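Local coordinates for frutapin (Artocarpus altilis, PDB 5KRP), which probably binds carbohydrates as a lectin of the jacalin-related family, here in its sugar-free form as a tetramer, at residues I6-W11 / F121-E126; G39-I44 / L100-N105. One frame throughout, in Å; residues are numbered along the deposited sequence.

Contact 1: I6-W11 / F121-E126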
ATOM      1  N   ILE A   6       0.664  -2.691  -7.277  1.00 18.15           N
ATOM      2  CA  ILE A   6       1.270  -3.998  -7.616  1.00 18.09           C
ATOM      3  C   ILE A   6       0.673  -4.473  -8.916  1.00 18.28           C
ATOM      4  O   ILE A   6      -0.555  -4.376  -9.126  1.00 18.45           O
ATOM      5  CB  ILE A   6       1.037  -4.975  -6.465  1.00 21.35           C
ATOM      6  CG1 ILE A   6       1.977  -4.536  -5.329  1.00 24.17           C
ATOM      7  CG2 ILE A   6       1.297  -6.430  -6.882  1.00 24.51           C
ATOM      8  CD1 ILE A   6       1.537  -5.072  -4.023  1.00 26.09           C
ATOM      9  N   THR A   7       1.543  -4.962  -9.813  1.00 15.92           N
ATOM     10  CA  THR A   7       1.105  -5.484 -11.093  1.00 16.88           C
ATOM     11  C   THR A   7       1.757  -6.883 -11.298  1.00 17.00           C
ATOM     12  O   THR A   7       2.993  -7.033 -11.224  1.00 16.38           O
ATOM     13  CB  THR A   7       1.475  -4.536 -12.262  1.00 17.49           C
ATOM     14  OG1 THR A   7       1.004  -3.204 -11.983  1.00 18.06           O
ATOM     15  CG2 THR A   7       0.995  -5.040 -13.568  1.00 20.56           C
ATOM     16  N   VAL A   8       0.911  -7.870 -11.484  1.00 15.96           N
ATOM     17  CA  VAL A   8       1.327  -9.209 -11.762  1.00 16.95           C
ATOM     18  C   VAL A   8       0.841  -9.676 -13.149  1.00 15.69           C
ATOM     19  O   VAL A   8      -0.089  -9.124 -13.757  1.00 16.28           O
ATOM     20  CB  VAL A   8       0.886 -10.198 -10.663  1.00 17.31           C
ATOM     21  CG1 VAL A   8       1.618  -9.845  -9.351  1.00 20.33           C
ATOM     22  CG2 VAL A   8      -0.611 -10.181 -10.431  1.00 18.45           C
ATOM     23  N   GLY A   9       1.535 -10.716 -13.634  1.00 14.83           N
ATOM     24  CA  GLY A   9       1.428 -11.062 -15.058  1.00 15.53           C
ATOM     25  C   GLY A   9       2.284 -10.061 -15.849  1.00 17.73           C
ATOM     26  O   GLY A   9       3.292  -9.496 -15.321  1.00 19.17           O
ATOM     27  N   PRO A  10       2.032  -9.916 -17.159  1.00 18.80           N
ATOM     28  CA  PRO A  10       0.927 -10.576 -17.889  1.00 17.65           C
ATOM     29  C   PRO A  10       1.175 -12.071 -18.099  1.00 17.74           C
ATOM     30  O   PRO A  10       2.321 -12.574 -18.003  1.00 19.16           O
ATOM     31  CB  PRO A  10       0.922  -9.818 -19.262  1.00 18.45           C
ATOM     32  CG  PRO A  10       1.573  -8.502 -18.967  1.00 20.85           C
ATOM     33  CD  PRO A  10       2.628  -8.825 -17.956  1.00 19.56           C
ATOM     34  N   TRP A  11       0.090 -12.771 -18.378  1.00 16.78           N
ATOM     35  CA  TRP A  11       0.082 -14.164 -18.872  1.00 17.26           C
ATOM     36  C   TRP A  11      -0.364 -14.111 -20.325  1.00 17.74           C
ATOM     37  O   TRP A  11      -1.378 -13.487 -20.640  1.00 15.07           O
ATOM     38  CB  TRP A  11      -0.898 -15.024 -18.066  1.00 16.61           C
ATOM     39  CG  TRP A  11      -0.365 -15.222 -16.618  1.00 17.84           C
ATOM     40  CD1 TRP A  11       0.503 -16.148 -16.169  1.00 17.70           C
ATOM     41  CD2 TRP A  11      -0.739 -14.434 -15.470  1.00 17.39           C
ATOM     42  NE1 TRP A  11       0.688 -16.025 -14.799  1.00 18.36           N
ATOM     43  CE2 TRP A  11      -0.048 -14.972 -14.345  1.00 17.12           C
ATOM     44  CE3 TRP A  11      -1.582 -13.345 -15.295  1.00 18.60           C
ATOM     45  CZ2 TRP A  11      -0.179 -14.431 -13.036  1.00 18.74           C
ATOM     46  CZ3 TRP A  11      -1.724 -12.773 -14.015  1.00 17.56           C
ATOM     47  CH2 TRP A  11      -1.013 -13.346 -12.885  1.00 18.29           C
ATOM     48  N   PHE A 121      -2.840 -21.026 -16.282  1.00 19.15           N
ATOM     49  CA  PHE A 121      -2.291 -20.070 -15.275  1.00 19.10           C
ATOM     50  C   PHE A 121      -3.351 -19.827 -14.242  1.00 20.01           C
ATOM     51  O   PHE A 121      -4.535 -19.948 -14.563  1.00 17.77           O
ATOM     52  CB  PHE A 121      -1.765 -18.778 -15.864  1.00 19.90           C
ATOM     53  CG  PHE A 121      -2.836 -17.860 -16.414  1.00 18.37           C
ATOM     54  CD1 PHE A 121      -3.346 -18.078 -17.674  1.00 18.79           C
ATOM     55  CD2 PHE A 121      -3.389 -16.857 -15.637  1.00 19.26           C
ATOM     56  CE1 PHE A 121      -4.338 -17.229 -18.203  1.00 20.84           C
ATOM     57  CE2 PHE A 121      -4.395 -16.036 -16.160  1.00 20.64           C
ATOM     58  CZ  PHE A 121      -4.879 -16.227 -17.425  1.00 20.01           C
ATOM     59  N   ASN A 122      -2.942 -19.429 -13.028  1.00 17.76           N
ATOM     60  CA  ASN A 122      -3.933 -19.165 -11.956  1.00 19.51           C
ATOM     61  C   ASN A 122      -3.329 -18.238 -10.914  1.00 19.19           C
ATOM     62  O   ASN A 122      -2.200 -18.470 -10.423  1.00 19.76           O
ATOM     63  CB  ASN A 122      -4.326 -20.546 -11.417  1.00 26.04           C
ATOM     64  CG  ASN A 122      -4.759 -20.579  -9.994  1.00 33.45           C
ATOM     65  OD1 ASN A 122      -5.759 -19.995  -9.633  1.00 42.47           O
ATOM     66  ND2 ASN A 122      -4.101 -21.403  -9.214  1.00 36.03           N
ATOM     67  N   LEU A 123      -4.100 -17.197 -10.633  1.00 17.87           N
ATOM     68  CA  LEU A 123      -3.815 -16.178  -9.648  1.00 17.90           C
ATOM     69  C   LEU A 123      -4.901 -16.266  -8.511  1.00 17.73           C
ATOM     70  O   LEU A 123      -5.994 -15.670  -8.646  1.00 16.90           O
ATOM     71  CB  LEU A 123      -3.829 -14.789 -10.247  1.00 18.92           C
ATOM     72  CG  LEU A 123      -3.514 -13.650  -9.255  1.00 19.11           C
ATOM     73  CD1 LEU A 123      -2.017 -13.681  -8.893  1.00 21.72           C
ATOM     74  CD2 LEU A 123      -3.941 -12.353  -9.909  1.00 22.90           C
ATOM     75  N   PRO A 124      -4.588 -17.002  -7.453  1.00 16.96           N
ATOM     76  CA  PRO A 124      -5.508 -17.106  -6.287  1.00 18.80           C
ATOM     77  C   PRO A 124      -5.157 -15.963  -5.356  1.00 17.31           C
ATOM     78  O   PRO A 124      -4.021 -15.827  -4.933  1.00 21.19           O
ATOM     79  CB  PRO A 124      -5.199 -18.456  -5.681  1.00 19.93           C
ATOM     80  CG  PRO A 124      -3.914 -18.888  -6.299  1.00 21.13           C
ATOM     81  CD  PRO A 124      -3.409 -17.859  -7.260  1.00 18.91           C
ATOM     82  N   ILE A 125      -6.110 -15.107  -5.108  1.00 19.25           N
ATOM     83  CA  ILE A 125      -5.916 -13.945  -4.255  1.00 19.86           C
ATOM     84  C   ILE A 125      -6.474 -14.213  -2.902  1.00 21.70           C
ATOM     85  O   ILE A 125      -7.709 -14.302  -2.753  1.00 25.02           O
ATOM     86  CB  ILE A 125      -6.546 -12.686  -4.825  1.00 19.65           C
ATOM     87  CG1 ILE A 125      -6.054 -12.500  -6.253  1.00 22.84           C
ATOM     88  CG2 ILE A 125      -6.209 -11.490  -3.912  1.00 19.70           C
ATOM     89  CD1 ILE A 125      -6.963 -11.576  -7.010  1.00 26.12           C
ATOM     90  N   GLU A 126      -5.568 -14.287  -1.904  1.00 19.99           N
ATOM     91  CA  GLU A 126      -6.036 -14.565  -0.549  1.00 22.39           C
ATOM     92  C   GLU A 126      -6.360 -13.294   0.228  1.00 19.19           C
ATOM     93  O   GLU A 126      -7.172 -13.328   1.191  1.00 19.86           O
ATOM     94  CB  GLU A 126      -4.977 -15.327   0.268  1.00 26.56           C
ATOM     95  CG  GLU A 126      -4.750 -16.799  -0.007  1.00 32.48           C
ATOM     96  CD  GLU A 126      -4.320 -17.592   1.283  1.00 36.36           C
ATOM     97  OE1 GLU A 126      -3.107 -17.526   1.573  1.00 25.65           O
ATOM     98  OE2 GLU A 126      -5.210 -18.210   2.025  1.00 41.30           O
TER

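Contact 2: G39-I44 / L100-N105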
ATOM      1  N   GLY A  39     -11.191 -12.864 -27.414  1.00 18.75           N
ATOM      2  CA  GLY A  39     -11.130 -11.722 -28.292  1.00 20.36           C
ATOM      3  C   GLY A  39     -11.157 -10.397 -27.512  1.00 19.61           C
ATOM      4  O   GLY A  39     -10.141  -9.884 -27.099  1.00 20.41           O
ATOM      5  N   SER A  40     -12.336  -9.804 -27.378  1.00 19.22           N
ATOM      6  CA  SER A  40     -12.486  -8.505 -26.753  1.00 18.34           C
ATOM      7  C   SER A  40     -12.370  -8.643 -25.218  1.00 16.76           C
ATOM      8  O   SER A  40     -12.690  -9.656 -24.651  1.00 17.97           O
ATOM      9  CB  SER A  40     -13.860  -7.963 -27.084  1.00 20.02           C
ATOM     10  OG  SER A  40     -14.049  -7.803 -28.510  1.00 18.99           O
ATOM     11  N   PHE A  41     -12.010  -7.548 -24.590  1.00 17.49           N
ATOM     12  CA  PHE A  41     -11.933  -7.456 -23.161  1.00 19.75           C
ATOM     13  C   PHE A  41     -12.059  -5.995 -22.796  1.00 20.16           C
ATOM     14  O   PHE A  41     -11.238  -5.144 -23.163  1.00 20.83           O
ATOM     15  CB  PHE A  41     -10.604  -8.061 -22.647  1.00 19.07           C
ATOM     16  CG  PHE A  41     -10.542  -8.155 -21.124  1.00 18.55           C
ATOM     17  CD1 PHE A  41     -10.133  -7.066 -20.372  1.00 19.27           C
ATOM     18  CD2 PHE A  41     -10.936  -9.302 -20.470  1.00 20.37           C
ATOM     19  CE1 PHE A  41     -10.027  -7.194 -18.949  1.00 19.41           C
ATOM     20  CE2 PHE A  41     -10.892  -9.404 -19.085  1.00 21.14           C
ATOM     21  CZ  PHE A  41     -10.458  -8.365 -18.341  1.00 19.32           C
ATOM     22  N   SER A  42     -13.071  -5.687 -22.024  1.00 18.14           N
ATOM     23  CA  SER A  42     -13.243  -4.323 -21.495  0.50 19.88           C
ATOM     24  C   SER A  42     -13.947  -4.365 -20.137  1.00 19.57           C
ATOM     25  O   SER A  42     -14.665  -5.309 -19.836  1.00 19.96           O
ATOM     26  CB  SER A  42     -14.040  -3.440 -22.488  0.50 22.14           C
ATOM     27  OG  SER A  42     -13.632  -3.602 -23.866  0.50 22.56           O
ATOM     28  N   VAL A  43     -13.773  -3.306 -19.346  1.00 18.73           N
ATOM     29  CA  VAL A  43     -14.240  -3.353 -17.946  1.00 18.18           C
ATOM     30  C   VAL A  43     -14.936  -2.033 -17.583  1.00 16.32           C
ATOM     31  O   VAL A  43     -14.548  -0.976 -17.981  1.00 17.03           O
ATOM     32  CB  VAL A  43     -12.999  -3.526 -17.011  1.00 19.02           C
ATOM     33  CG1 VAL A  43     -13.400  -3.652 -15.525  1.00 19.22           C
ATOM     34  CG2 VAL A  43     -12.145  -4.698 -17.478  1.00 20.71           C
ATOM     35  N   ILE A  44     -16.012  -2.143 -16.831  1.00 16.23           N
ATOM     36  CA  ILE A  44     -16.592  -1.007 -16.119  0.50 17.80           C
ATOM     37  C   ILE A  44     -16.052  -1.129 -14.680  1.00 15.71           C
ATOM     38  O   ILE A  44     -16.416  -2.033 -13.928  1.00 16.21           O
ATOM     39  CB  ILE A  44     -18.124  -0.984 -16.181  0.50 17.94           C
ATOM     40  CG1 ILE A  44     -18.595  -0.553 -17.577  0.50 20.90           C
ATOM     41  CG2 ILE A  44     -18.738  -0.017 -15.176  0.50 18.80           C
ATOM     42  CD1 ILE A  44     -20.024  -0.951 -17.840  0.50 20.67           C
ATOM     43  N   LEU A 100     -10.365 -17.846 -20.252  1.00 18.01           N
ATOM     44  CA  LEU A 100     -10.397 -17.161 -18.947  1.00 17.24           C
ATOM     45  C   LEU A 100     -11.524 -17.749 -18.066  1.00 20.17           C
ATOM     46  O   LEU A 100     -12.586 -18.146 -18.533  1.00 19.89           O
ATOM     47  CB  LEU A 100     -10.580 -15.646 -19.069  1.00 17.65           C
ATOM     48  CG  LEU A 100      -9.422 -14.880 -19.621  1.00 18.72           C
ATOM     49  CD1 LEU A 100      -9.844 -13.498 -19.932  1.00 20.19           C
ATOM     50  CD2 LEU A 100      -8.253 -14.839 -18.618  1.00 20.63           C
ATOM     51  N   LYS A 101     -11.300 -17.724 -16.766  1.00 17.75           N
ATOM     52  CA  LYS A 101     -12.314 -18.109 -15.755  1.00 17.86           C
ATOM     53  C   LYS A 101     -12.096 -17.210 -14.498  1.00 19.55           C
ATOM     54  O   LYS A 101     -10.946 -16.917 -14.134  1.00 17.28           O
ATOM     55  CB  LYS A 101     -12.094 -19.555 -15.334  1.00 19.19           C
ATOM     56  CG  LYS A 101     -13.122 -20.012 -14.354  1.00 23.26           C
ATOM     57  CD  LYS A 101     -12.754 -21.310 -13.680  1.00 28.81           C
ATOM     58  CE  LYS A 101     -12.858 -22.478 -14.564  1.00 33.73           C
ATOM     59  NZ  LYS A 101     -12.637 -23.682 -13.671  1.00 37.12           N
ATOM     60  N   PHE A 102     -13.198 -16.804 -13.875  1.00 20.52           N
ATOM     61  CA  PHE A 102     -13.190 -15.832 -12.746  1.00 20.42           C
ATOM     62  C   PHE A 102     -13.986 -16.454 -11.640  1.00 20.89           C
ATOM     63  O   PHE A 102     -15.078 -17.005 -11.897  1.00 21.37           O
ATOM     64  CB  PHE A 102     -13.888 -14.564 -13.165  1.00 20.05           C
ATOM     65  CG  PHE A 102     -13.197 -13.808 -14.211  1.00 20.88           C
ATOM     66  CD1 PHE A 102     -12.072 -13.094 -13.924  1.00 21.82           C
ATOM     67  CD2 PHE A 102     -13.636 -13.867 -15.552  1.00 23.07           C
ATOM     68  CE1 PHE A 102     -11.409 -12.398 -14.925  1.00 21.98           C
ATOM     69  CE2 PHE A 102     -12.928 -13.217 -16.585  1.00 22.05           C
ATOM     70  CZ  PHE A 102     -11.821 -12.447 -16.267  1.00 22.39           C
ATOM     71  N   LYS A 103     -13.446 -16.399 -10.447  1.00 19.76           N
ATOM     72  CA  LYS A 103     -14.207 -16.841  -9.250  1.00 20.72           C
ATOM     73  C   LYS A 103     -14.379 -15.677  -8.290  1.00 19.97           C
ATOM     74  O   LYS A 103     -13.518 -14.789  -8.232  1.00 17.99           O
ATOM     75  CB  LYS A 103     -13.479 -17.934  -8.529  1.00 22.68           C
ATOM     76  CG  LYS A 103     -13.329 -19.168  -9.402  1.00 28.93           C
ATOM     77  CD  LYS A 103     -13.001 -20.396  -8.570  1.00 34.55           C
ATOM     78  CE  LYS A 103     -12.643 -21.561  -9.492  1.00 42.02           C
ATOM     79  NZ  LYS A 103     -12.015 -22.676  -8.708  1.00 47.69           N
ATOM     80  N   THR A 104     -15.515 -15.640  -7.572  1.00 18.47           N
ATOM     81  CA  THR A 104     -15.763 -14.579  -6.573  1.00 19.33           C
ATOM     82  C   THR A 104     -15.830 -15.049  -5.113  1.00 19.81           C
ATOM     83  O   THR A 104     -16.027 -16.253  -4.796  1.00 20.29           O
ATOM     84  CB  THR A 104     -17.027 -13.761  -6.885  1.00 21.05           C
ATOM     85  OG1 THR A 104     -18.170 -14.491  -6.431  1.00 20.30           O
ATOM     86  CG2 THR A 104     -17.169 -13.446  -8.371  1.00 20.81           C
ATOM     87  N   ASN A 105     -15.645 -14.077  -4.200  1.00 20.22           N
ATOM     88  CA  ASN A 105     -15.756 -14.310  -2.752  1.00 22.37           C
ATOM     89  C   ASN A 105     -17.136 -14.871  -2.319  1.00 22.73           C
ATOM     90  O   ASN A 105     -17.256 -15.439  -1.250  1.00 29.81           O
ATOM     91  CB  ASN A 105     -15.409 -13.039  -1.970  1.00 21.31           C
ATOM     92  CG  ASN A 105     -16.414 -11.972  -2.157  1.00 20.23           C
ATOM     93  OD1 ASN A 105     -16.919 -11.760  -3.252  1.00 22.22           O
ATOM     94  ND2 ASN A 105     -16.758 -11.279  -1.067  1.00 22.76           N
TER

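Contact 1: I6-W11 / F121-E126
Strand 6-11, with Val-8 and Trp-11, runs nearly antiparallel (157°) to strand 121-125, with Leu-123 and Phe-121, their axes 9.4 Å apart at closest. That spacing is too wide for backbone pairing. The strands belong to two different four-stranded sheets of the beta-prism fold of jacalin-like lectins, and side chains fill the gap between them. Most of the contact is an offset stack. The five-membered ring of Trp-11 lies on the Phe-121 ring with planes only 11° apart and centroids 4.5 Å apart. CB of Trp-11 sits almost centrally over the Phe-121 face, 3.8 Å from its centroid. CB of Phe-121 returns this over the indole face, 3.5 Å from CD1 of Trp-11. CA of Gly-9 lies over the opposite indole face, offset toward its rim. Indole NE1 donates to the backbone O of Asn-122 of the second subunit, so this hydrogen bond ties the buried ring to the interface. Further along, Leu-123 has CG anti to its backbone N (chi1 -179°), and the next torsion brings both methyls up against CG2 of Val-8. CB of Leu-123 meets CH2 of Trp-11 at 4.1 Å, and CD2 of Leu-123 lies 4.0 Å from CG2 of Val-8.

Contact 2: G39-I44 / L100-N105
Phe-41 brings one corner of its ring, CE2, against the ends of Leu-100 and Phe-102. This is apolar packing inside the beta-prism of a jacalin-like lectin, where three four-stranded antiparallel sheets surround a common core. Strand 38-47 is an inner strand of one sheet and strand 95-104 an inner strand of another. No hydrogen bond crosses between the two segments. Their closest CA atoms, those of Phe-41 and Leu-100, are 10.7 Å apart, so long side chains must do the bridging. Phe-41 manages it with CG anti to its backbone N (chi1 -173°), and its ring reaches in toward the other sheet. Leu-100 and Phe-102 lie two residues apart on their strand, and both point inward to meet it. The contact is slight, burying 77 Å² in all. Phe-41 supplies more than half of this. Its ring also makes an edge-to-face pair with Phe-133 of strand 127-137, so side chains from all three sheets gather here. On its own sheet Phe-41 rests on Ile-30. Phe-102 likewise packs on Leu-77 of the neighbouring strand. Across the core, CD1 of Leu-100 lies 4.3 Å from CE2 of Phe-41, oblique to the ring. CZ of Phe-102 approaches that same CE2 at the edge of the Phe-41 ring, near its plane, also at 4.3 Å.

Both contacts are buried and apolar, and both reach the sheet that holds strands 95-104 and 119-125. Contact 2 uses an inner strand of that sheet and contact 1 an outermost one. Contact 2 lies nearer the middle of the chain, about 5 Å from its centre against about 11 Å for contact 1. Its segments touch no other subunit. Contact 1 adjoins the second subunit: Thr-7 and Ile-125 each pair with a strand of that chain in an antiparallel ladder across the interface. It buries about three times the area, through stacked aromatic faces rather than ring corners. The contact centres are about 13 Å apart, and CZ of Phe-121 packs 3.8 Å from CD2 of Leu-100.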